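Local coordinates for TRAS1 ORF2p (Bombyx mori, PDB 1WDU), which forms the endonuclease domain of a telomere-specific non-LTR retrotransposon protein and probably cuts DNA at the element's target site, at residues Asn26-Lys31 and Val230-Asn235; Leu50-Tyr55 and Ser121-Pro126; Gly153-Lys158 and Val207-Cys212. The protein carries 1 engineered substitution. One frame throughout, in Å; residues are numbered along the deposited sequence.

Overall arrangement
The three contacts gather around one phosphate ion, probably from the crystallisation liquor. Contact 2 joins the two sheets, its centre about 10 Å from those of contacts 1 and 3, which are about 16 Å apart. In contact 1 the chain leaves strand 20-26, the neighbour of 48-52, with Leu-27 N 3.0 Å from Gln-52 O. Contacts 2 and 3 share the other sheet, Phe-124 N lying 3.0 Å from Asp-154 O just past strand 116-123; both are probable hydrogen bonds. Asn-26 ND2 bonds Asp-154 OD2 weakly at 3.1 Å, and the Asp-154 side chain is about 3 Å from the phosphate, which His-234 and Tyr-123 bond, marking a pocket consistent with the active site.

Contact 1: Asn26-Lys31 and Val230-Asn235; sequences NLQRKK and VSSDHN. With PO4 (phosphate ion), chain C.
Asn-26 stacks on the imidazole of His-234. Its amide plane is 14° from that of the ring, and CB makes a CH-pi contact 3.9 Å from the centroid of the His-234 ring. With chi1 at 177° CG points away from the backbone N, which lays the amide along this ring face, where ND2 passes close to His-234 NE2 without a hydrogen bond; ND2 bonds Asp-154 weakly instead. OD1 accepts from Gln-28 N at 2.9 Å, an Asx turn that helps to fix the amide's rotation. The Gln-28 side chain stands upright to the ring, with CG at its edge.

Ser-232, Asp-233 and His-234 form the Ser-Asp-His sequence familiar near the end of AP-endonuclease-like members of the DNase I-like fold, consistent with an active-site loop. His-234 NE2 donates to phosphate O2 (2.8 Å, 156° at the hydrogen) near the ring plane, while ND1 has weak bonds to Thr-193 and Asp-208.

The other polar links run from side chains to backbone carbonyls. Ser-232 OG lies 3.0 Å from Asn-26 O and 3.4 Å from Leu-27 O; either could take its one proton, in a weak bond. From the end of a type I' turn (27-30), the extended Lys-30 chain runs past Ser-232 CB, 3.3 Å from its CD, and NZ donates to Ser-231 O at 3.1 Å. Leu-27 CD1 touches Val-230 CG1 at 4.3 Å.

Contact 2: Leu50-Tyr55 and Ser121-Pro126; sequences LIQEPY and SYYFEP. With PO4 (phosphate ion), chain C.
The ends of strands 48-52 and 116-123, one from each central sheet of the four-layered alpha/beta sandwich, face each other here beside the bound phosphate. Over residues 50-52 and 121-123 the two run nearly parallel, 19° apart, with axes 6.2 Å from each other at closest approach. Because they belong to different sheets, side chains rather than backbone ladders bridge the gap.

Ser-121 reaches across: OG donates to Ile-51 O, approaching from above the carbonyl plane, at a modelled separation of 2.5 Å that is doubtfully short. Ala-84 O, in strand 83-87 next to 48-52, is a second, weak acceptor within reach of the same hydroxyl. Gln-52 leans over the same gap and rests CG against Tyr-122 O at 3.1 Å. A bend at chi2 (80°) folds the amide back over its own strand, where NE2 bonds Leu-50 O weakly at 3.1 Å; CB lies against Tyr-123.

Nearer the phosphate, Glu-53 spreads over one face of Tyr-123. Its CG is 4.2 Å from the centroid of the Tyr-123 ring, a CH-pi contact, and the carboxylate lies almost parallel to the ring, 10° from its plane. At the ring edge Tyr-123 OH donates to phosphate O3 at 2.7 Å. Glu-53 OE2 comes within 3.1 Å of phosphate O4 and is also in a salt bridge with Arg-29. The phosphate thus has a hydroxyl donor on one side chain and a carboxylate close by on another, and the guanidinium of Arg-29 probably offsets some of the negative charge gathered there.

Contact 3: Gly153-Lys158 and Val207-Cys212; sequences GDANAK and VDVTFC
Gly-153 and Val-209 form an antiparallel hydrogen-bonded pair, with Gly-153 N to Val-209 O at 3.1 Å and Val-209 N to Gly-153 O at 3.0 Å, followed by the non-hydrogen-bonded pair of Asp-154 and Asp-208. As strand 149-154 ends, Val-207 O continues to grip the turning chain: it accepts from Ala-155 N at 3.0 Å and weakly from Asn-156 N.

Val-207 packs into this turn and lies alongside Asp-154, pointing the same way, with CG2 3.3 Å from Asp-154 OD1. That oxygen accepts from Asn-156 N (2.9 Å), which meets it from above the carboxylate plane, 38° out, in an Asx turn that ties the carboxylate to the backbone just after the strand. Asp-208 rises on the same sheet face, its OD2 against Asp-154 CB at 3.5 Å. The two carboxylates come as near as 4.1 Å from Asp-154 OD1 to Asp-208 OD2; Asp-208 OD1 is bonded to Thr-193 OG1, and Asp-154 OD2 weakly to Asn-26 ND2. Ala-155 CB meets Val-209 CG2 at 4.0 Å.

A Gly-Asp-x-Asn turn at a strand end, flanked by a second aspartate on the neighbouring antiparallel strand, is a signature of active sites in the DNase I-like nucleases.

Contact 1: Asn26-Lys31 and Val230-Asn235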
loop_
_atom_site.group_PDB
_atom_site.type_symbol
_atom_site.label_atom_id
_atom_site.label_comp_id
_atom_site.label_asym_id
_atom_site.label_seq_id
_atom_site.Cartn_x
_atom_site.Cartn_y
_atom_site.Cartn_z
ATOM N N ASN A 26 -4.752 -0.386 6.604
ATOM C CA ASN A 26 -5.520 -1.615 6.632
ATOM C C ASN A 26 -6.701 -1.292 7.539
ATOM O O ASN A 26 -6.557 -1.193 8.751
ATOM C CB ASN A 26 -4.705 -2.762 7.234
ATOM C CG ASN A 26 -5.516 -4.046 7.351
ATOM O OD1 ASN A 26 -6.749 -4.011 7.362
ATOM N ND2 ASN A 26 -4.831 -5.182 7.447
ATOM N N LEU A 27 -7.862 -1.122 6.926
ATOM C CA LEU A 27 -9.098 -0.777 7.610
ATOM C C LEU A 27 -9.777 -1.903 8.373
ATOM O O LEU A 27 -10.655 -1.651 9.208
ATOM C CB LEU A 27 -10.075 -0.207 6.587
ATOM C CG LEU A 27 -9.887 1.255 6.173
ATOM C CD1 LEU A 27 -8.475 1.729 6.462
ATOM C CD2 LEU A 27 -10.243 1.396 4.694
ATOM N N GLN A 28 -9.383 -3.137 8.075
ATOM C CA GLN A 28 -9.950 -4.320 8.720
ATOM C C GLN A 28 -11.466 -4.479 8.574
ATOM O O GLN A 28 -12.121 -5.043 9.445
ATOM C CB GLN A 28 -9.569 -4.347 10.203
ATOM C CG GLN A 28 -8.121 -4.756 10.435
ATOM C CD GLN A 28 -7.819 -5.103 11.882
ATOM O OE1 GLN A 28 -6.799 -5.732 12.178
ATOM N NE2 GLN A 28 -8.696 -4.689 12.793
ATOM N N ARG A 29 -12.013 -3.990 7.466
ATOM C CA ARG A 29 -13.446 -4.088 7.198
ATOM C C ARG A 29 -14.318 -3.280 8.158
ATOM O O ARG A 29 -15.526 -3.505 8.232
ATOM C CB ARG A 29 -13.902 -5.552 7.242
ATOM C CG ARG A 29 -13.129 -6.502 6.339
ATOM C CD ARG A 29 -13.887 -7.809 6.179
ATOM N NE ARG A 29 -13.080 -8.859 5.562
ATOM C CZ ARG A 29 -12.049 -9.454 6.157
ATOM N NH1 ARG A 29 -11.695 -9.100 7.388
ATOM N NH2 ARG A 29 -11.371 -10.405 5.524
ATOM N N LYS A 30 -13.716 -2.350 8.894
ATOM C CA LYS A 30 -14.470 -1.528 9.840
ATOM C C LYS A 30 -15.125 -0.316 9.175
ATOM O O LYS A 30 -14.435 0.569 8.660
ATOM C CB LYS A 30 -13.561 -1.043 10.976
ATOM C CG LYS A 30 -13.107 -2.119 11.949
ATOM C CD LYS A 30 -12.290 -1.502 13.082
ATOM C CE LYS A 30 -11.907 -2.532 14.145
ATOM N NZ LYS A 30 -11.129 -1.933 15.279
ATOM N N LYS A 31 -16.458 -0.278 9.200
ATOM C CA LYS A 31 -17.227 0.817 8.611
ATOM C C LYS A 31 -16.721 2.160 9.123
ATOM O O LYS A 31 -16.650 3.134 8.382
ATOM C CB LYS A 31 -18.708 0.673 8.970
ATOM C CG LYS A 31 -19.290 -0.709 8.705
ATOM C CD LYS A 31 -20.779 -0.774 9.055
ATOM C CE LYS A 31 -21.308 -2.202 8.955
ATOM N NZ LYS A 31 -22.792 -2.290 9.087
ATOM N N VAL A 230 -6.186 5.800 11.976
ATOM C CA VAL A 230 -7.424 5.034 12.040
ATOM C C VAL A 230 -7.598 4.392 13.419
ATOM O O VAL A 230 -6.906 4.741 14.379
ATOM C CB VAL A 230 -7.451 3.917 10.961
ATOM C CG1 VAL A 230 -7.602 4.526 9.572
ATOM C CG2 VAL A 230 -6.176 3.093 11.032
ATOM N N SER A 231 -8.534 3.453 13.504
ATOM C CA SER A 231 -8.819 2.744 14.746
ATOM C C SER A 231 -9.296 1.334 14.405
ATOM O O SER A 231 -10.488 1.028 14.503
ATOM C CB SER A 231 -9.907 3.472 15.537
ATOM O OG SER A 231 -11.158 3.381 14.875
ATOM N N SER A 232 -8.360 0.483 13.996
ATOM C CA SER A 232 -8.681 -0.892 13.638
ATOM C C SER A 232 -7.455 -1.775 13.841
ATOM O O SER A 232 -7.063 -2.528 12.947
ATOM C CB SER A 232 -9.144 -0.970 12.175
ATOM O OG SER A 232 -8.087 -0.686 11.272
ATOM N N ASP A 233 -6.850 -1.670 15.021
ATOM C CA ASP A 233 -5.662 -2.451 15.361
ATOM C C ASP A 233 -4.467 -2.121 14.475
ATOM O O ASP A 233 -3.325 -2.391 14.842
ATOM C CB ASP A 233 -5.957 -3.951 15.270
ATOM C CG ASP A 233 -6.841 -4.442 16.398
ATOM O OD1 ASP A 233 -7.110 -5.662 16.444
ATOM O OD2 ASP A 233 -7.264 -3.612 17.236
ATOM N N HIS A 234 -4.736 -1.548 13.306
ATOM C CA HIS A 234 -3.685 -1.176 12.372
ATOM C C HIS A 234 -3.529 0.334 12.348
ATOM O O HIS A 234 -4.516 1.065 12.391
ATOM C CB HIS A 234 -4.023 -1.674 10.960
ATOM C CG HIS A 234 -3.651 -3.103 10.714
ATOM N ND1 HIS A 234 -2.348 -3.511 10.528
ATOM C CD2 HIS A 234 -4.411 -4.221 10.625
ATOM C CE1 HIS A 234 -2.320 -4.817 10.334
ATOM N NE2 HIS A 234 -3.559 -5.273 10.389
ATOM N N ASN A 235 -2.284 0.795 12.288
ATOM C CA ASN A 235 -2.012 2.222 12.235
ATOM C C ASN A 235 -1.760 2.664 10.800
ATOM O O ASN A 235 -1.016 2.017 10.055
ATOM C CB ASN A 235 -0.798 2.576 13.093
ATOM C CG ASN A 235 -1.062 2.389 14.568
ATOM O OD1 ASN A 235 -2.210 2.449 15.016
ATOM N ND2 ASN A 235 -0.003 2.175 15.338
HETATM P P PO4 C . -5.300 -8.683 9.342
HETATM O O1 PO4 C . -5.840 -10.059 9.869
HETATM O O2 PO4 C . -4.951 -7.708 10.446
HETATM O O3 PO4 C . -4.214 -8.895 8.275
HETATM O O4 PO4 C . -6.492 -8.079 8.574
HETATM O O HOH W 1 -2.330 -0.252 8.024
#

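Contact 2: Leu50-Tyr55 and Ser121-Pro126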
loop_
_atom_site.group_PDB
_atom_site.type_symbol
_atom_site.label_atom_id
_atom_site.label_comp_id
_atom_site.label_asym_id
_atom_site.label_seq_id
_atom_site.Cartn_x
_atom_site.Cartn_y
_atom_site.Cartn_z
ATOM N N LEU A 50 -3.704 3.826 -0.314
ATOM C CA LEU A 50 -3.422 2.422 -0.629
ATOM C C LEU A 50 -4.075 1.661 0.524
ATOM O O LEU A 50 -3.551 1.615 1.639
ATOM C CB LEU A 50 -1.914 2.170 -0.680
ATOM C CG LEU A 50 -1.130 3.061 -1.665
ATOM C CD1 LEU A 50 0.351 2.748 -1.558
ATOM C CD2 LEU A 50 -1.613 2.853 -3.083
ATOM N N ILE A 51 -5.234 1.078 0.234
ATOM C CA ILE A 51 -6.044 0.381 1.221
ATOM C C ILE A 51 -6.010 -1.139 1.203
ATOM O O ILE A 51 -5.784 -1.759 0.165
ATOM C CB ILE A 51 -7.526 0.776 1.049
ATOM C CG1 ILE A 51 -7.665 2.294 0.980
ATOM C CG2 ILE A 51 -8.358 0.222 2.198
ATOM C CD1 ILE A 51 -9.012 2.740 0.422
ATOM N N GLN A 52 -6.259 -1.723 2.373
ATOM C CA GLN A 52 -6.356 -3.168 2.531
ATOM C C GLN A 52 -7.561 -3.411 3.414
ATOM O O GLN A 52 -7.814 -2.643 4.348
ATOM C CB GLN A 52 -5.123 -3.769 3.217
ATOM C CG GLN A 52 -3.821 -3.550 2.478
ATOM C CD GLN A 52 -3.276 -2.170 2.723
ATOM O OE1 GLN A 52 -3.165 -1.744 3.872
ATOM N NE2 GLN A 52 -2.929 -1.460 1.653
ATOM N N GLU A 53 -8.313 -4.465 3.107
ATOM C CA GLU A 53 -9.479 -4.829 3.900
ATOM C C GLU A 53 -10.525 -3.722 4.031
ATOM O O GLU A 53 -10.922 -3.363 5.141
ATOM C CB GLU A 53 -9.034 -5.249 5.300
ATOM C CG GLU A 53 -8.063 -6.405 5.330
ATOM C CD GLU A 53 -8.757 -7.742 5.404
ATOM O OE1 GLU A 53 -9.271 -8.219 4.367
ATOM O OE2 GLU A 53 -8.798 -8.313 6.514
ATOM N N PRO A 54 -10.981 -3.158 2.906
ATOM C CA PRO A 54 -11.992 -2.102 3.008
ATOM C C PRO A 54 -13.338 -2.731 3.353
ATOM O O PRO A 54 -13.554 -3.924 3.130
ATOM C CB PRO A 54 -11.986 -1.491 1.616
ATOM C CG PRO A 54 -11.741 -2.685 0.760
ATOM C CD PRO A 54 -10.635 -3.417 1.499
ATOM N N TYR A 55 -14.244 -1.940 3.909
ATOM C CA TYR A 55 -15.554 -2.464 4.250
ATOM C C TYR A 55 -16.425 -2.494 3.001
ATOM O O TYR A 55 -16.493 -1.510 2.260
ATOM C CB TYR A 55 -16.200 -1.606 5.342
ATOM C CG TYR A 55 -17.696 -1.774 5.448
ATOM C CD1 TYR A 55 -18.560 -0.898 4.790
ATOM C CD2 TYR A 55 -18.250 -2.825 6.180
ATOM C CE1 TYR A 55 -19.938 -1.063 4.854
ATOM C CE2 TYR A 55 -19.632 -3.002 6.248
ATOM C CZ TYR A 55 -20.469 -2.117 5.583
ATOM O OH TYR A 55 -21.834 -2.286 5.637
ATOM N N SER A 121 -1.562 -1.767 -4.296
ATOM C CA SER A 121 -2.004 -1.965 -2.928
ATOM C C SER A 121 -2.174 -3.473 -2.818
ATOM O O SER A 121 -2.809 -4.095 -3.666
ATOM C CB SER A 121 -3.337 -1.252 -2.659
ATOM O OG SER A 121 -3.740 -1.430 -1.306
ATOM N N TYR A 122 -1.601 -4.054 -1.769
ATOM C CA TYR A 122 -1.655 -5.494 -1.584
ATOM C C TYR A 122 -1.987 -5.916 -0.157
ATOM O O TYR A 122 -1.836 -5.149 0.795
ATOM C CB TYR A 122 -0.310 -6.108 -1.961
ATOM C CG TYR A 122 0.812 -5.736 -1.007
ATOM C CD1 TYR A 122 1.663 -4.659 -1.270
ATOM C CD2 TYR A 122 1.023 -6.470 0.166
ATOM C CE1 TYR A 122 2.702 -4.329 -0.397
ATOM C CE2 TYR A 122 2.053 -6.144 1.051
ATOM C CZ TYR A 122 2.889 -5.076 0.763
ATOM O OH TYR A 122 3.904 -4.778 1.646
ATOM N N TYR A 123 -2.423 -7.164 -0.036
ATOM C CA TYR A 123 -2.761 -7.771 1.242
ATOM C C TYR A 123 -2.509 -9.288 1.155
ATOM O O TYR A 123 -3.081 -9.981 0.314
ATOM C CB TYR A 123 -4.219 -7.493 1.604
ATOM C CG TYR A 123 -4.647 -8.200 2.869
ATOM C CD1 TYR A 123 -5.335 -9.412 2.816
ATOM C CD2 TYR A 123 -4.310 -7.690 4.121
ATOM C CE1 TYR A 123 -5.672 -10.097 3.972
ATOM C CE2 TYR A 123 -4.637 -8.365 5.281
ATOM C CZ TYR A 123 -5.319 -9.568 5.201
ATOM O OH TYR A 123 -5.642 -10.241 6.352
ATOM N N PHE A 124 -1.640 -9.785 2.030
ATOM C CA PHE A 124 -1.294 -11.199 2.073
ATOM C C PHE A 124 -1.881 -11.812 3.356
ATOM O O PHE A 124 -1.542 -11.376 4.463
ATOM C CB PHE A 124 0.235 -11.355 2.077
ATOM C CG PHE A 124 0.936 -10.681 0.907
ATOM C CD1 PHE A 124 2.278 -10.329 1.004
ATOM C CD2 PHE A 124 0.251 -10.404 -0.287
ATOM C CE1 PHE A 124 2.934 -9.715 -0.056
ATOM C CE2 PHE A 124 0.894 -9.788 -1.356
ATOM C CZ PHE A 124 2.247 -9.441 -1.239
ATOM N N GLU A 125 -2.756 -12.809 3.208
ATOM C CA GLU A 125 -3.357 -13.464 4.373
ATOM C C GLU A 125 -2.228 -13.953 5.264
ATOM O O GLU A 125 -1.189 -14.390 4.769
ATOM C CB GLU A 125 -4.185 -14.685 3.968
ATOM C CG GLU A 125 -4.719 -14.658 2.558
ATOM C CD GLU A 125 -5.878 -13.726 2.420
ATOM O OE1 GLU A 125 -6.444 -13.333 3.470
ATOM O OE2 GLU A 125 -6.227 -13.401 1.263
ATOM N N PRO A 126 -2.419 -13.901 6.591
ATOM C CA PRO A 126 -1.391 -14.350 7.532
ATOM C C PRO A 126 -1.327 -15.876 7.601
ATOM O O PRO A 126 -0.327 -16.440 8.052
ATOM C CB PRO A 126 -1.860 -13.750 8.851
ATOM C CG PRO A 126 -3.345 -13.923 8.741
ATOM C CD PRO A 126 -3.621 -13.445 7.316
HETATM P P PO4 C . -5.300 -8.683 9.342
HETATM O O1 PO4 C . -5.840 -10.059 9.869
HETATM O O2 PO4 C . -4.951 -7.708 10.446
HETATM O O3 PO4 C . -4.214 -8.895 8.275
HETATM O O4 PO4 C . -6.492 -8.079 8.574
#

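Contact 3: Gly153-Lys158 and Val207-Cys212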
loop_
_atom_site.group_PDB
_atom_site.type_symbol
_atom_site.label_atom_id
_atom_site.label_comp_id
_atom_site.label_asym_id
_atom_site.label_seq_id
_atom_site.Cartn_x
_atom_site.Cartn_y
_atom_site.Cartn_z
ATOM N N GLY A 153 1.202 -2.205 1.406
ATOM C CA GLY A 153 0.205 -3.110 1.922
ATOM C C GLY A 153 0.597 -3.809 3.206
ATOM O O GLY A 153 1.576 -3.451 3.862
ATOM N N ASP A 154 -0.203 -4.813 3.551
ATOM C CA ASP A 154 0.003 -5.621 4.735
ATOM C C ASP A 154 0.578 -6.951 4.261
ATOM O O ASP A 154 -0.099 -7.717 3.589
ATOM C CB ASP A 154 -1.339 -5.852 5.447
ATOM C CG ASP A 154 -1.195 -6.643 6.730
ATOM O OD1 ASP A 154 -0.064 -7.057 7.061
ATOM O OD2 ASP A 154 -2.220 -6.855 7.412
ATOM N N ALA A 155 1.827 -7.218 4.608
ATOM C CA ALA A 155 2.476 -8.458 4.210
ATOM C C ALA A 155 2.342 -9.555 5.256
ATOM O O ALA A 155 2.656 -10.717 4.977
ATOM C CB ALA A 155 3.949 -8.199 3.939
ATOM N N ASN A 156 1.868 -9.195 6.449
ATOM C CA ASN A 156 1.756 -10.162 7.537
ATOM C C ASN A 156 3.064 -10.957 7.568
ATOM O O ASN A 156 3.059 -12.185 7.576
ATOM C CB ASN A 156 0.582 -11.121 7.306
ATOM C CG ASN A 156 -0.740 -10.549 7.766
ATOM O OD1 ASN A 156 -1.645 -10.317 6.962
ATOM N ND2 ASN A 156 -0.861 -10.317 9.066
ATOM N N ALA A 157 4.179 -10.238 7.548
ATOM C CA ALA A 157 5.509 -10.846 7.555
ATOM C C ALA A 157 6.416 -9.914 8.340
ATOM O O ALA A 157 6.311 -8.689 8.235
ATOM C CB ALA A 157 6.037 -11.012 6.120
ATOM N N LYS A 158 7.321 -10.494 9.112
ATOM C CA LYS A 158 8.201 -9.698 9.947
ATOM C C LYS A 158 9.626 -9.651 9.470
ATOM O O LYS A 158 10.185 -10.657 9.044
ATOM C CB LYS A 158 8.170 -10.234 11.382
ATOM C CG LYS A 158 6.771 -10.381 11.953
ATOM C CD LYS A 158 6.790 -10.726 13.435
ATOM C CE LYS A 158 5.379 -10.705 14.015
ATOM N NZ LYS A 158 5.384 -10.729 15.513
ATOM N N VAL A 207 3.940 -5.248 10.425
ATOM C CA VAL A 207 3.795 -6.199 9.330
ATOM C C VAL A 207 3.420 -5.519 8.013
ATOM O O VAL A 207 3.283 -6.181 6.979
ATOM C CB VAL A 207 2.747 -7.293 9.676
ATOM C CG1 VAL A 207 3.235 -8.118 10.858
ATOM C CG2 VAL A 207 1.403 -6.665 10.005
ATOM N N ASP A 208 3.268 -4.197 8.053
ATOM C CA ASP A 208 2.933 -3.426 6.859
ATOM C C ASP A 208 4.217 -2.911 6.199
ATOM O O ASP A 208 5.084 -2.348 6.864
ATOM C CB ASP A 208 2.022 -2.250 7.222
ATOM C CG ASP A 208 0.709 -2.701 7.840
ATOM O OD1 ASP A 208 0.634 -2.783 9.089
ATOM O OD2 ASP A 208 -0.246 -2.984 7.077
ATOM N N VAL A 209 4.340 -3.103 4.894
ATOM C CA VAL A 209 5.542 -2.670 4.194
ATOM C C VAL A 209 5.223 -1.816 2.975
ATOM O O VAL A 209 4.173 -1.975 2.341
ATOM C CB VAL A 209 6.414 -3.892 3.720
ATOM C CG1 VAL A 209 7.863 -3.460 3.539
ATOM C CG2 VAL A 209 6.330 -5.032 4.725
ATOM N N THR A 210 6.136 -0.893 2.679
ATOM C CA THR A 210 6.033 -0.001 1.532
ATOM C C THR A 210 7.391 -0.074 0.845
ATOM O O THR A 210 8.419 0.138 1.482
ATOM C CB THR A 210 5.796 1.470 1.950
ATOM O OG1 THR A 210 4.668 1.556 2.827
ATOM C CG2 THR A 210 5.548 2.334 0.720
ATOM N N PHE A 211 7.407 -0.382 -0.442
ATOM C CA PHE A 211 8.667 -0.470 -1.158
ATOM C C PHE A 211 8.509 0.002 -2.588
ATOM O O PHE A 211 7.400 0.029 -3.123
ATOM C CB PHE A 211 9.226 -1.904 -1.085
ATOM C CG PHE A 211 8.221 -2.983 -1.400
ATOM C CD1 PHE A 211 8.055 -3.445 -2.698
ATOM C CD2 PHE A 211 7.498 -3.592 -0.385
ATOM C CE1 PHE A 211 7.191 -4.508 -2.986
ATOM C CE2 PHE A 211 6.624 -4.661 -0.667
ATOM C CZ PHE A 211 6.478 -5.112 -1.968
ATOM N N CYS A 212 9.619 0.384 -3.205
ATOM C CA CYS A 212 9.577 0.912 -4.561
ATOM C C CYS A 212 10.847 0.642 -5.342
ATOM O O CYS A 212 11.872 0.275 -4.778
ATOM C CB CYS A 212 9.385 2.426 -4.500
ATOM S SG CYS A 212 10.736 3.260 -3.594
#